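Local structure of nidogen-1 (Mus musculus, 1GL4) at residues T89-I94 and R265-A270; S101-A106 and V256-N261; N53-G58 and N73-S78. The protein binds laminin, collagen IV and perlecan in basement membranes; this fragment holds an EGF-like module and the G2 beta-barrel, which carries perlecan-binding residues. All blocks are in the same frame, centred on the assembly; numbering follows the deposited sequence.

Interaction 1: residues T89-I94 and R265-A270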
ATOM      1  N   THR A  89       1.865   1.685  -4.435  1.00 10.95           N
ATOM      2  CA  THR A  89       1.000   0.954  -5.358  1.00 11.32           C
ATOM      3  C   THR A  89       0.881   1.609  -6.735  1.00 12.45           C
ATOM      4  O   THR A  89       0.764   2.833  -6.847  1.00 10.62           O
ATOM      5  CB  THR A  89      -0.428   0.789  -4.761  1.00 12.86           C
ATOM      6  OG1 THR A  89      -0.351   0.080  -3.517  1.00 11.72           O
ATOM      7  CG2 THR A  89      -1.329   0.016  -5.720  1.00 13.65           C
ATOM      8  N   ALA A  90       0.923   0.781  -7.778  1.00 11.72           N
ATOM      9  CA  ALA A  90       0.798   1.249  -9.159  1.00 11.87           C
ATOM     10  C   ALA A  90      -0.320   0.475  -9.848  1.00 11.96           C
ATOM     11  O   ALA A  90      -0.397  -0.751  -9.743  1.00 10.12           O
ATOM     12  CB  ALA A  90       2.103   1.045  -9.912  1.00 13.15           C
ATOM     13  N   ILE A  91      -1.183   1.195 -10.554  1.00 10.08           N
ATOM     14  CA  ILE A  91      -2.290   0.576 -11.260  1.00 12.24           C
ATOM     15  C   ILE A  91      -2.248   1.116 -12.686  1.00 13.37           C
ATOM     16  O   ILE A  91      -2.489   2.298 -12.915  1.00 10.45           O
ATOM     17  CB  ILE A  91      -3.628   0.931 -10.575  1.00 12.78           C
ATOM     18  CG1 ILE A  91      -3.578   0.480  -9.107  1.00 12.09           C
ATOM     19  CG2 ILE A  91      -4.785   0.276 -11.317  1.00 10.81           C
ATOM     20  CD1 ILE A  91      -4.751   0.934  -8.245  1.00 12.55           C
ATOM     21  N   SER A  92      -1.926   0.264 -13.654  1.00 16.90           N
ATOM     22  CA  SER A  92      -1.832   0.778 -15.011  1.00 20.87           C
ATOM     23  C   SER A  92      -2.654   0.150 -16.094  1.00 25.38           C
ATOM     24  O   SER A  92      -2.826  -1.063 -16.168  1.00 26.81           O
ATOM     25  CB  SER A  92      -0.393   0.833 -15.492  1.00 19.27           C
ATOM     26  OG  SER A  92      -0.376   1.449 -16.772  1.00 18.04           O
ATOM     27  N   THR A  93      -3.057   1.055 -16.976  1.00 29.28           N
ATOM     28  CA  THR A  93      -3.918   0.862 -18.113  1.00 29.18           C
ATOM     29  C   THR A  93      -5.203   1.341 -17.468  1.00 25.08           C
ATOM     30  O   THR A  93      -6.171   0.604 -17.316  1.00 23.63           O
ATOM     31  CB  THR A  93      -4.037  -0.603 -18.589  1.00 35.01           C
ATOM     32  OG1 THR A  93      -4.526  -1.432 -17.526  1.00 39.61           O
ATOM     33  CG2 THR A  93      -2.678  -1.104 -19.083  1.00 38.67           C
ATOM     34  N   ILE A  94      -5.144   2.588 -17.008  1.00 20.76           N
ATOM     35  CA  ILE A  94      -6.281   3.263 -16.398  1.00 17.94           C
ATOM     36  C   ILE A  94      -6.563   4.420 -17.348  1.00 16.74           C
ATOM     37  O   ILE A  94      -5.708   5.281 -17.549  1.00 14.32           O
ATOM     38  CB  ILE A  94      -5.942   3.820 -14.992  1.00 17.52           C
ATOM     39  CG1 ILE A  94      -5.919   2.687 -13.957  1.00 17.35           C
ATOM     40  CG2 ILE A  94      -6.974   4.866 -14.589  1.00 17.53           C
ATOM     41  CD1 ILE A  94      -7.282   2.050 -13.695  1.00 16.65           C
ATOM     42  N   ARG A 265      -0.587   6.410 -18.534  1.00 20.15           N
ATOM     43  CA  ARG A 265      -1.896   5.964 -18.059  1.00 19.77           C
ATOM     44  C   ARG A 265      -1.743   5.112 -16.809  1.00 18.06           C
ATOM     45  O   ARG A 265      -2.231   3.981 -16.740  1.00 16.18           O
ATOM     46  CB  ARG A 265      -2.614   5.164 -19.144  1.00 21.92           C
ATOM     47  CG  ARG A 265      -2.987   5.980 -20.359  1.00 27.99           C
ATOM     48  CD  ARG A 265      -3.787   5.146 -21.335  1.00 31.95           C
ATOM     49  NE  ARG A 265      -4.353   5.958 -22.405  1.00 37.24           N
ATOM     50  CZ  ARG A 265      -5.285   5.526 -23.250  1.00 40.93           C
ATOM     51  NH1 ARG A 265      -5.755   4.288 -23.147  1.00 42.61           N
ATOM     52  NH2 ARG A 265      -5.749   6.333 -24.196  1.00 42.94           N
ATOM     53  N   ILE A 266      -1.069   5.669 -15.812  1.00 16.47           N
ATOM     54  CA  ILE A 266      -0.838   4.942 -14.579  1.00 16.08           C
ATOM     55  C   ILE A 266      -1.281   5.730 -13.360  1.00 15.08           C
ATOM     56  O   ILE A 266      -1.040   6.932 -13.259  1.00 14.97           O
ATOM     57  CB  ILE A 266       0.658   4.570 -14.451  1.00 18.41           C
ATOM     58  CG1 ILE A 266       0.916   3.861 -13.123  1.00 18.91           C
ATOM     59  CG2 ILE A 266       1.514   5.821 -14.585  1.00 21.90           C
ATOM     60  CD1 ILE A 266       2.310   3.269 -13.021  1.00 23.87           C
ATOM     61  N   LEU A 267      -1.950   5.037 -12.446  1.00 14.58           N
ATOM     62  CA  LEU A 267      -2.442   5.626 -11.210  1.00 13.91           C
ATOM     63  C   LEU A 267      -1.504   5.158 -10.093  1.00 13.31           C
ATOM     64  O   LEU A 267      -1.234   3.962  -9.973  1.00 12.22           O
ATOM     65  CB  LEU A 267      -3.871   5.130 -10.965  1.00 14.32           C
ATOM     66  CG  LEU A 267      -4.713   5.595  -9.781  1.00 12.19           C
ATOM     67  CD1 LEU A 267      -4.991   7.095  -9.856  1.00 10.02           C
ATOM     68  CD2 LEU A 267      -6.024   4.810  -9.799  1.00 13.06           C
ATOM     69  N   ARG A 268      -1.010   6.096  -9.286  1.00 13.00           N
ATOM     70  CA  ARG A 268      -0.087   5.771  -8.196  1.00 13.23           C
ATOM     71  C   ARG A 268      -0.556   6.251  -6.816  1.00 14.57           C
ATOM     72  O   ARG A 268      -1.045   7.377  -6.666  1.00 12.35           O
ATOM     73  CB  ARG A 268       1.300   6.363  -8.497  1.00 14.77           C
ATOM     74  CG  ARG A 268       1.956   5.841  -9.783  1.00 13.27           C
ATOM     75  CD  ARG A 268       3.290   6.539 -10.055  1.00 19.16           C
ATOM     76  NE  ARG A 268       3.989   6.001 -11.224  1.00 19.79           N
ATOM     77  CZ  ARG A 268       4.536   4.787 -11.278  1.00 22.81           C
ATOM     78  NH1 ARG A 268       4.470   3.978 -10.229  1.00 20.80           N
ATOM     79  NH2 ARG A 268       5.150   4.377 -12.382  1.00 23.86           N
ATOM     80  N   TYR A 269      -0.405   5.383  -5.815  1.00 12.44           N
ATOM     81  CA  TYR A 269      -0.784   5.688  -4.433  1.00 14.15           C
ATOM     82  C   TYR A 269       0.370   5.299  -3.505  1.00 14.65           C
ATOM     83  O   TYR A 269       0.942   4.217  -3.650  1.00 15.57           O
ATOM     84  CB  TYR A 269      -2.014   4.870  -4.007  1.00 11.59           C
ATOM     85  CG  TYR A 269      -3.287   5.098  -4.791  1.00 13.07           C
ATOM     86  CD1 TYR A 269      -4.030   4.013  -5.259  1.00 13.84           C
ATOM     87  CD2 TYR A 269      -3.801   6.382  -4.991  1.00 12.21           C
ATOM     88  CE1 TYR A 269      -5.256   4.191  -5.896  1.00 13.41           C
ATOM     89  CE2 TYR A 269      -5.036   6.572  -5.630  1.00 11.08           C
ATOM     90  CZ  TYR A 269      -5.755   5.472  -6.073  1.00 12.78           C
ATOM     91  OH  TYR A 269      -6.984   5.629  -6.673  1.00 13.53           O
ATOM     92  N   ALA A 270       0.715   6.165  -2.555  1.00 12.11           N
ATOM     93  CA  ALA A 270       1.781   5.850  -1.607  1.00 13.05           C
ATOM     94  C   ALA A 270       1.435   6.395  -0.226  1.00 12.41           C
ATOM     95  O   ALA A 270       0.926   7.508  -0.103  1.00 12.20           O
ATOM     96  CB  ALA A 270       3.110   6.437  -2.083  1.00 12.59           C
TER
HETATM   97  O   HOH W   1      -0.212   1.830  -1.446  1.00 13.92           O
HETATM   98  O   HOH W   2       3.626   3.617  -7.436  1.00 22.85           O
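Thr89 and Tyr269 form the first of two hydrogen-bonded pairs that join these antiparallel strands; Ile91 and Leu267 form the second. The bond from Leu267 N to Ile91 O is almost straight, 179° at the hydrogen over 2.8 Å. Past the strand end, Arg265 O takes three donors: Thr93 N at 3.0 Å nearly in line with the carbonyl, Ile94 N tilted from its plane, and Ser92 OG at 3.1 Å from above that plane. The hydroxyl gets there because it is anti to Ser92 N (chi1 -175°). With an alanine at Ser92, Arg265 O would keep its two amide donors but is likely to lose the one above its plane, leaving the turn out of the strand less firmly held.

Apolar contacts fall on both faces. Beside Thr89 and Leu267, Ile91 CD1 meets Tyr269 CE1 at 4.0 Å. On the face of Ala90 and Ser92, Ile266 CD1 touches Ala90 CB at 3.8 Å and covers one face of the Arg268 guanidinium, over its centre and 3.1 Å from its plane. A water at the guanidinium edge, 2.9 Å from Arg268 NH1, gives a weak bond to Thr89 O. NH1 also donates to a backbone of the other protein in the assembly, in keeping with the role of Arg268 in perlecan binding.

Arg265 and Ile266 both face Asn261 in a G1 beta bulge, where strand 266-276 pairs with strand 248-261. Strand 69-81 flanks strand 86-92 on its other edge and hydrogen-bonds to Ala90 and Ser92. Inside the barrel, helix 107-115 packs Ile108 on Ile91 and Tyr269 and Ile112 on Thr89, while the Tyr269 hydroxyl bonds to Leu102 O.

Interaction 2: residues S101-A106 and V256-N261; sequences SLLPLA and VFVLYN
Leu103 reaches strand 256-261 with CG anti to its own carbonyl carbon (chi1 -78°) and an extended second torsion (chi2 174°), which carry CD2 down onto the strand backbone. On the other side, Val258 CG1, anti to its carbonyl carbon (chi1 -58°), is the methyl that meets Ala106. Leu103 CD2 lies 3.6 Å from Leu259 C and equally near Tyr260 N, covering that peptide link, with Tyr260 CB at 3.9 Å and Val258 CG2 at 4.1 Å beside it. Val258 CB is 3.5 Å from Leu103 O, and its CG1 is 4.0 Å from Ala106 CB. Ala106 CB also comes within 4.5 Å of Val256 CG1.

The loop is shaped by a type I turn from Leu102 to Leu105, overlapped by an inverse gamma turn centred on Leu105, and leads from helix 96-99 into helix 107-115. Val183 and Ile185 of strand 182-195 line the same apolar patch. Across the contact itself the chemistry is that of methyl groups against backbone and aliphatic carbon, which implies that between these two segments the fit rests on shape and burial; polar ties of the loop, such as Pro104 O with the Tyr225 hydroxyl, go to other partners.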
ATOM      1  N   SER A 101     -10.401  11.275 -11.655  1.00 11.42           N
ATOM      2  CA  SER A 101     -11.490  11.141 -10.691  1.00 11.35           C
ATOM      3  C   SER A 101     -11.277  10.056  -9.633  1.00 12.03           C
ATOM      4  O   SER A 101     -12.012  10.007  -8.651  1.00 10.83           O
ATOM      5  CB  SER A 101     -12.818  10.906 -11.419  1.00 12.77           C
ATOM      6  OG  SER A 101     -13.193  12.072 -12.139  1.00 14.85           O
ATOM      7  N   LEU A 102     -10.285   9.191  -9.829  1.00 12.15           N
ATOM      8  CA  LEU A 102      -9.992   8.137  -8.855  1.00 12.77           C
ATOM      9  C   LEU A 102      -8.891   8.576  -7.880  1.00 12.87           C
ATOM     10  O   LEU A 102      -8.581   7.870  -6.914  1.00 12.33           O
ATOM     11  CB  LEU A 102      -9.547   6.856  -9.569  1.00 13.22           C
ATOM     12  CG  LEU A 102     -10.539   6.186 -10.528  1.00 13.41           C
ATOM     13  CD1 LEU A 102      -9.867   5.008 -11.209  1.00 11.07           C
ATOM     14  CD2 LEU A 102     -11.774   5.736  -9.767  1.00 13.48           C
ATOM     15  N   LEU A 103      -8.311   9.748  -8.128  1.00 11.56           N
ATOM     16  CA  LEU A 103      -7.227  10.261  -7.285  1.00 12.38           C
ATOM     17  C   LEU A 103      -7.481  10.289  -5.778  1.00 12.01           C
ATOM     18  O   LEU A 103      -6.577  10.013  -4.991  1.00 11.78           O
ATOM     19  CB  LEU A 103      -6.804  11.659  -7.756  1.00 11.11           C
ATOM     20  CG  LEU A 103      -5.913  11.688  -9.007  1.00 13.46           C
ATOM     21  CD1 LEU A 103      -5.676  13.123  -9.452  1.00  9.61           C
ATOM     22  CD2 LEU A 103      -4.586  10.995  -8.701  1.00 13.53           C
ATOM     23  N   PRO A 104      -8.706  10.629  -5.349  1.00 12.58           N
ATOM     24  CA  PRO A 104      -8.962  10.665  -3.904  1.00 12.49           C
ATOM     25  C   PRO A 104      -9.038   9.285  -3.245  1.00 13.11           C
ATOM     26  O   PRO A 104      -8.969   9.176  -2.023  1.00 12.30           O
ATOM     27  CB  PRO A 104     -10.310  11.392  -3.802  1.00 13.05           C
ATOM     28  CG  PRO A 104     -10.401  12.172  -5.088  1.00 14.57           C
ATOM     29  CD  PRO A 104      -9.833  11.208  -6.094  1.00 12.57           C
ATOM     30  N   LEU A 105      -9.165   8.239  -4.056  1.00 12.30           N
ATOM     31  CA  LEU A 105      -9.320   6.878  -3.540  1.00 13.68           C
ATOM     32  C   LEU A 105      -8.059   6.118  -3.131  1.00 11.91           C
ATOM     33  O   LEU A 105      -7.901   4.939  -3.459  1.00 13.40           O
ATOM     34  CB  LEU A 105     -10.106   6.045  -4.556  1.00 15.83           C
ATOM     35  CG  LEU A 105     -11.388   6.716  -5.068  1.00 17.68           C
ATOM     36  CD1 LEU A 105     -12.038   5.844  -6.134  1.00 19.36           C
ATOM     37  CD2 LEU A 105     -12.340   6.950  -3.911  1.00 19.67           C
ATOM     38  N   ALA A 106      -7.182   6.780  -2.386  1.00 11.54           N
ATOM     39  CA  ALA A 106      -5.951   6.159  -1.918  1.00 11.98           C
ATOM     40  C   ALA A 106      -6.189   4.838  -1.171  1.00 13.09           C
ATOM     41  O   ALA A 106      -5.339   3.948  -1.205  1.00 12.48           O
ATOM     42  CB  ALA A 106      -5.192   7.132  -1.026  1.00 14.01           C
ATOM     43  N   VAL A 256       1.010  10.783   2.684  1.00 13.51           N
ATOM     44  CA  VAL A 256       0.167  10.291   1.601  1.00 13.46           C
ATOM     45  C   VAL A 256       0.403  11.052   0.298  1.00 15.25           C
ATOM     46  O   VAL A 256       0.441  12.283   0.290  1.00 13.47           O
ATOM     47  CB  VAL A 256      -1.329  10.403   1.965  1.00 14.89           C
ATOM     48  CG1 VAL A 256      -2.188   9.830   0.845  1.00 14.79           C
ATOM     49  CG2 VAL A 256      -1.603   9.676   3.267  1.00 14.89           C
ATOM     50  N   PHE A 257       0.563  10.306  -0.795  1.00 13.46           N
ATOM     51  CA  PHE A 257       0.777  10.884  -2.125  1.00 13.99           C
ATOM     52  C   PHE A 257      -0.089  10.143  -3.136  1.00 12.11           C
ATOM     53  O   PHE A 257      -0.156   8.913  -3.113  1.00 10.36           O
ATOM     54  CB  PHE A 257       2.230  10.736  -2.590  1.00 15.64           C
ATOM     55  CG  PHE A 257       3.209  11.604  -1.861  1.00 19.59           C
ATOM     56  CD1 PHE A 257       3.710  11.227  -0.621  1.00 20.44           C
ATOM     57  CD2 PHE A 257       3.667  12.785  -2.440  1.00 21.00           C
ATOM     58  CE1 PHE A 257       4.658  12.011   0.037  1.00 20.66           C
ATOM     59  CE2 PHE A 257       4.616  13.580  -1.790  1.00 23.70           C
ATOM     60  CZ  PHE A 257       5.113  13.191  -0.550  1.00 22.14           C
ATOM     61  N   VAL A 258      -0.745  10.885  -4.023  1.00 11.71           N
ATOM     62  CA  VAL A 258      -1.568  10.264  -5.058  1.00  9.24           C
ATOM     63  C   VAL A 258      -1.215  10.954  -6.372  1.00 10.45           C
ATOM     64  O   VAL A 258      -0.953  12.157  -6.395  1.00  8.68           O
ATOM     65  CB  VAL A 258      -3.092  10.404  -4.763  1.00  8.08           C
ATOM     66  CG1 VAL A 258      -3.418   9.789  -3.414  1.00  5.15           C
ATOM     67  CG2 VAL A 258      -3.515  11.871  -4.800  1.00  7.97           C
ATOM     68  N   LEU A 259      -1.197  10.200  -7.463  1.00 10.01           N
ATOM     69  CA  LEU A 259      -0.834  10.779  -8.755  1.00 14.46           C
ATOM     70  C   LEU A 259      -1.348   9.987  -9.946  1.00 13.52           C
ATOM     71  O   LEU A 259      -1.377   8.765  -9.912  1.00 14.99           O
ATOM     72  CB  LEU A 259       0.699  10.882  -8.848  1.00 14.69           C
ATOM     73  CG  LEU A 259       1.395  11.258 -10.165  1.00 18.05           C
ATOM     74  CD1 LEU A 259       2.838  11.645  -9.867  1.00 18.79           C
ATOM     75  CD2 LEU A 259       1.365  10.090 -11.149  1.00 19.32           C
ATOM     76  N   TYR A 260      -1.765  10.688 -10.995  1.00 14.57           N
ATOM     77  CA  TYR A 260      -2.211  10.013 -12.208  1.00 15.46           C
ATOM     78  C   TYR A 260      -1.444  10.611 -13.375  1.00 18.43           C
ATOM     79  O   TYR A 260      -1.454  11.828 -13.571  1.00 19.04           O
ATOM     80  CB  TYR A 260      -3.710  10.187 -12.464  1.00 13.20           C
ATOM     81  CG  TYR A 260      -4.130   9.574 -13.790  1.00 13.51           C
ATOM     82  CD1 TYR A 260      -4.102   8.190 -13.983  1.00 10.52           C
ATOM     83  CD2 TYR A 260      -4.464  10.384 -14.882  1.00 13.18           C
ATOM     84  CE1 TYR A 260      -4.387   7.625 -15.232  1.00 11.46           C
ATOM     85  CE2 TYR A 260      -4.746   9.832 -16.130  1.00 14.15           C
ATOM     86  CZ  TYR A 260      -4.705   8.454 -16.298  1.00 12.26           C
ATOM     87  OH  TYR A 260      -4.980   7.917 -17.535  1.00 13.07           O
ATOM     88  N   ASN A 261      -0.768   9.757 -14.135  1.00 19.85           N
ATOM     89  CA  ASN A 261      -0.009  10.213 -15.288  1.00 22.10           C
ATOM     90  C   ASN A 261      -0.701   9.773 -16.574  1.00 23.26           C
ATOM     91  O   ASN A 261      -0.849   8.579 -16.848  1.00 21.98           O
ATOM     92  CB  ASN A 261       1.423   9.672 -15.243  1.00 22.57           C
ATOM     93  CG  ASN A 261       2.251  10.131 -16.429  1.00 24.90           C
ATOM     94  OD1 ASN A 261       2.182   9.552 -17.513  1.00 25.78           O
ATOM     95  ND2 ASN A 261       3.017  11.195 -16.236  1.00 26.97           N
TER

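Interaction 3: residues N53-G58 and N73-S78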
ATOM      1  N   ASN A  53       0.551  -8.662  -6.315  1.00 17.60           N
ATOM      2  CA  ASN A  53       0.099  -8.557  -7.700  1.00 17.06           C
ATOM      3  C   ASN A  53      -1.334  -9.038  -7.893  1.00 16.56           C
ATOM      4  O   ASN A  53      -1.796  -9.949  -7.202  1.00 14.42           O
ATOM      5  CB  ASN A  53       1.013  -9.371  -8.622  1.00 20.72           C
ATOM      6  CG  ASN A  53       2.392  -8.764  -8.762  1.00 25.44           C
ATOM      7  OD1 ASN A  53       2.547  -7.659  -9.279  1.00 29.75           O
ATOM      8  ND2 ASN A  53       3.404  -9.484  -8.299  1.00 27.99           N
ATOM      9  N   GLY A  54      -2.028  -8.434  -8.851  1.00 15.02           N
ATOM     10  CA  GLY A  54      -3.396  -8.826  -9.126  1.00 15.48           C
ATOM     11  C   GLY A  54      -4.013  -8.031 -10.261  1.00 14.24           C
ATOM     12  O   GLY A  54      -3.371  -7.164 -10.852  1.00 12.40           O
ATOM     13  N   LYS A  55      -5.271  -8.329 -10.562  1.00 13.50           N
ATOM     14  CA  LYS A  55      -5.992  -7.651 -11.630  1.00 13.52           C
ATOM     15  C   LYS A  55      -7.055  -6.713 -11.070  1.00 13.35           C
ATOM     16  O   LYS A  55      -7.526  -6.886  -9.940  1.00 12.64           O
ATOM     17  CB  LYS A  55      -6.658  -8.679 -12.547  1.00 15.31           C
ATOM     18  CG  LYS A  55      -5.694  -9.500 -13.386  1.00 17.45           C
ATOM     19  CD  LYS A  55      -4.986  -8.641 -14.426  1.00 17.80           C
ATOM     20  CE  LYS A  55      -4.145  -9.505 -15.364  1.00 18.52           C
ATOM     21  NZ  LYS A  55      -3.470  -8.697 -16.423  1.00 17.12           N
ATOM     22  N   VAL A  56      -7.429  -5.720 -11.871  1.00 12.88           N
ATOM     23  CA  VAL A  56      -8.437  -4.751 -11.472  1.00 12.99           C
ATOM     24  C   VAL A  56      -9.463  -4.561 -12.582  1.00 14.08           C
ATOM     25  O   VAL A  56      -9.100  -4.361 -13.743  1.00 15.57           O
ATOM     26  CB  VAL A  56      -7.817  -3.364 -11.181  1.00 12.20           C
ATOM     27  CG1 VAL A  56      -8.910  -2.401 -10.749  1.00  8.64           C
ATOM     28  CG2 VAL A  56      -6.731  -3.477 -10.107  1.00 12.62           C
ATOM     29  N   LYS A  57     -10.742  -4.633 -12.226  1.00 13.29           N
ATOM     30  CA  LYS A  57     -11.808  -4.420 -13.202  1.00 15.58           C
ATOM     31  C   LYS A  57     -12.778  -3.421 -12.596  1.00 14.74           C
ATOM     32  O   LYS A  57     -13.018  -3.430 -11.385  1.00 14.80           O
ATOM     33  CB  LYS A  57     -12.550  -5.725 -13.533  1.00 16.45           C
ATOM     34  CG  LYS A  57     -13.496  -6.207 -12.448  1.00 19.61           C
ATOM     35  CD  LYS A  57     -14.451  -7.300 -12.948  1.00 22.89           C
ATOM     36  CE  LYS A  57     -13.727  -8.587 -13.327  1.00 25.61           C
ATOM     37  NZ  LYS A  57     -14.694  -9.687 -13.663  1.00 24.59           N
ATOM     38  N   GLY A  58     -13.331  -2.554 -13.434  1.00 14.54           N
ATOM     39  CA  GLY A  58     -14.264  -1.567 -12.932  1.00 15.75           C
ATOM     40  C   GLY A  58     -15.360  -1.164 -13.904  1.00 15.72           C
ATOM     41  O   GLY A  58     -15.239  -1.335 -15.117  1.00 13.13           O
ATOM     42  N   ASN A  73      -8.938  -6.414 -16.846  1.00 24.61           N
ATOM     43  CA  ASN A  73      -7.571  -6.874 -17.050  1.00 25.19           C
ATOM     44  C   ASN A  73      -6.505  -5.813 -16.765  1.00 22.90           C
ATOM     45  O   ASN A  73      -5.390  -5.896 -17.281  1.00 22.77           O
ATOM     46  CB  ASN A  73      -7.401  -7.407 -18.476  1.00 28.26           C
ATOM     47  CG  ASN A  73      -6.078  -8.118 -18.674  1.00 31.04           C
ATOM     48  OD1 ASN A  73      -5.786  -9.107 -17.996  1.00 33.48           O
ATOM     49  ND2 ASN A  73      -5.269  -7.620 -19.602  1.00 32.91           N
ATOM     50  N   THR A  74      -6.848  -4.813 -15.958  1.00 18.96           N
ATOM     51  CA  THR A  74      -5.888  -3.776 -15.582  1.00 17.14           C
ATOM     52  C   THR A  74      -5.004  -4.381 -14.487  1.00 15.58           C
ATOM     53  O   THR A  74      -5.501  -5.116 -13.630  1.00 13.61           O
ATOM     54  CB  THR A  74      -6.601  -2.524 -15.033  1.00 17.80           C
ATOM     55  OG1 THR A  74      -7.315  -1.879 -16.096  1.00 16.64           O
ATOM     56  CG2 THR A  74      -5.591  -1.540 -14.439  1.00 19.45           C
ATOM     57  N   ASP A  75      -3.704  -4.081 -14.522  1.00 14.87           N
ATOM     58  CA  ASP A  75      -2.754  -4.612 -13.538  1.00 13.16           C
ATOM     59  C   ASP A  75      -2.556  -3.757 -12.285  1.00 13.66           C
ATOM     60  O   ASP A  75      -2.591  -2.529 -12.349  1.00 12.27           O
ATOM     61  CB  ASP A  75      -1.369  -4.798 -14.166  1.00 15.13           C
ATOM     62  CG  ASP A  75      -1.354  -5.825 -15.275  1.00 17.27           C
ATOM     63  OD1 ASP A  75      -1.744  -6.982 -15.026  1.00 18.39           O
ATOM     64  OD2 ASP A  75      -0.943  -5.471 -16.400  1.00 22.87           O
ATOM     65  N   LEU A  76      -2.336  -4.424 -11.153  1.00 11.66           N
ATOM     66  CA  LEU A  76      -2.049  -3.743  -9.891  1.00 12.57           C
ATOM     67  C   LEU A  76      -0.758  -4.368  -9.367  1.00 12.75           C
ATOM     68  O   LEU A  76      -0.652  -5.593  -9.270  1.00 12.76           O
ATOM     69  CB  LEU A  76      -3.178  -3.939  -8.864  1.00 12.51           C
ATOM     70  CG  LEU A  76      -2.992  -3.197  -7.529  1.00 12.85           C
ATOM     71  CD1 LEU A  76      -4.336  -2.997  -6.858  1.00 12.65           C
ATOM     72  CD2 LEU A  76      -2.044  -3.969  -6.610  1.00 12.40           C
ATOM     73  N   HIS A  77       0.230  -3.528  -9.065  1.00 11.49           N
ATOM     74  CA  HIS A  77       1.512  -3.986  -8.537  1.00 12.19           C
ATOM     75  C   HIS A  77       1.848  -3.131  -7.312  1.00 12.22           C
ATOM     76  O   HIS A  77       1.832  -1.900  -7.380  1.00 11.23           O
ATOM     77  CB  HIS A  77       2.610  -3.831  -9.594  1.00 13.09           C
ATOM     78  CG  HIS A  77       3.952  -4.320  -9.146  1.00 16.76           C
ATOM     79  ND1 HIS A  77       4.273  -5.659  -9.077  1.00 16.05           N
ATOM     80  CD2 HIS A  77       5.046  -3.648  -8.711  1.00 17.06           C
ATOM     81  CE1 HIS A  77       5.505  -5.791  -8.618  1.00 19.14           C
ATOM     82  NE2 HIS A  77       5.995  -4.586  -8.388  1.00 18.45           N
ATOM     83  N   SER A  78       2.152  -3.777  -6.193  1.00 11.04           N
ATOM     84  CA  SER A  78       2.463  -3.043  -4.974  1.00 11.87           C
ATOM     85  C   SER A  78       3.768  -3.556  -4.353  1.00 11.24           C
ATOM     86  O   SER A  78       4.061  -4.749  -4.414  1.00 12.43           O
ATOM     87  CB  SER A  78       1.292  -3.181  -3.997  1.00 12.75           C
ATOM     88  OG  SER A  78       1.406  -2.285  -2.912  1.00 18.77           O
TER
HETATM   89  O   HOH W   3       0.955  -6.613 -11.532  1.00 19.04           O
HETATM   90  O   HOH W   4      -1.332  -8.208 -12.644  1.00 29.47           O
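The two strands of the beta hairpin 49-62/69-81 pair here in the G2 beta-barrel, and the hairpin carries His77, a residue involved in perlecan binding. Asn53 and His77 lie side by side at a non-hydrogen-bonded pair. His77 ND1 donates to Asn53 OD1 over 2.6 Å at 163°, the acceptor in the ring plane, which fixes the turn of the imidazole while NE2 bonds to a side chain of the other protein. A water lies within bonding distance of OD1 and Leu76 O.

Along the antiparallel register, Gly54 with Leu76 and Val56 with Thr74 are the hydrogen-bonded pairs, their shortest link being Val56 N to Thr74 O at 2.7 Å. The other edge of strand 49-62 pairs in parallel with strand 164-171, continuing the barrel wall. On the face of Asn53 and His77, Lys55 bends about its CB-CG bond (chi2 -67°) to bring NZ between two acceptors. It forms a salt bridge with Asp75 OD1 at 2.8 Å, met on the syn side, and a hydrogen bond with Asn73 OD1, also 2.8 Å, from above that carbonyl plane. A second water lies within bonding distance of Asp75 OD1 and Gly54 O. On the face of Thr74 and Leu76, Val56 CG2 rests on Leu76 CB at 3.8 Å, and Leu76 also packs on Thr89 and Ile91.

In the fold
Interactions 1 and 3 are neighbouring strand pairings in the barrel wall: Thr93 O of 1 and Thr74 OG1 of 3, 3.0 Å apart, are probably hydrogen-bonded, and the two centres lie about 9 Å from each other. Interaction 2 uses strand 248-261, the sheet neighbour of strand 266-276 in interaction 1, and is tied to 1 by the hydrogen bond of Tyr260 OH with Ile94 O. Interactions 1 and 2 are largely buried; interaction 3 is partly exposed. The chemistry follows: 1 and 3 share backbone pairing, joined by apolar packing in 1 and by charged and amide-imidazole side-chain bonds in 3; 2 is apolar packing alone. Arg268 and His77 place 1 and 3 at the perlecan-binding surface.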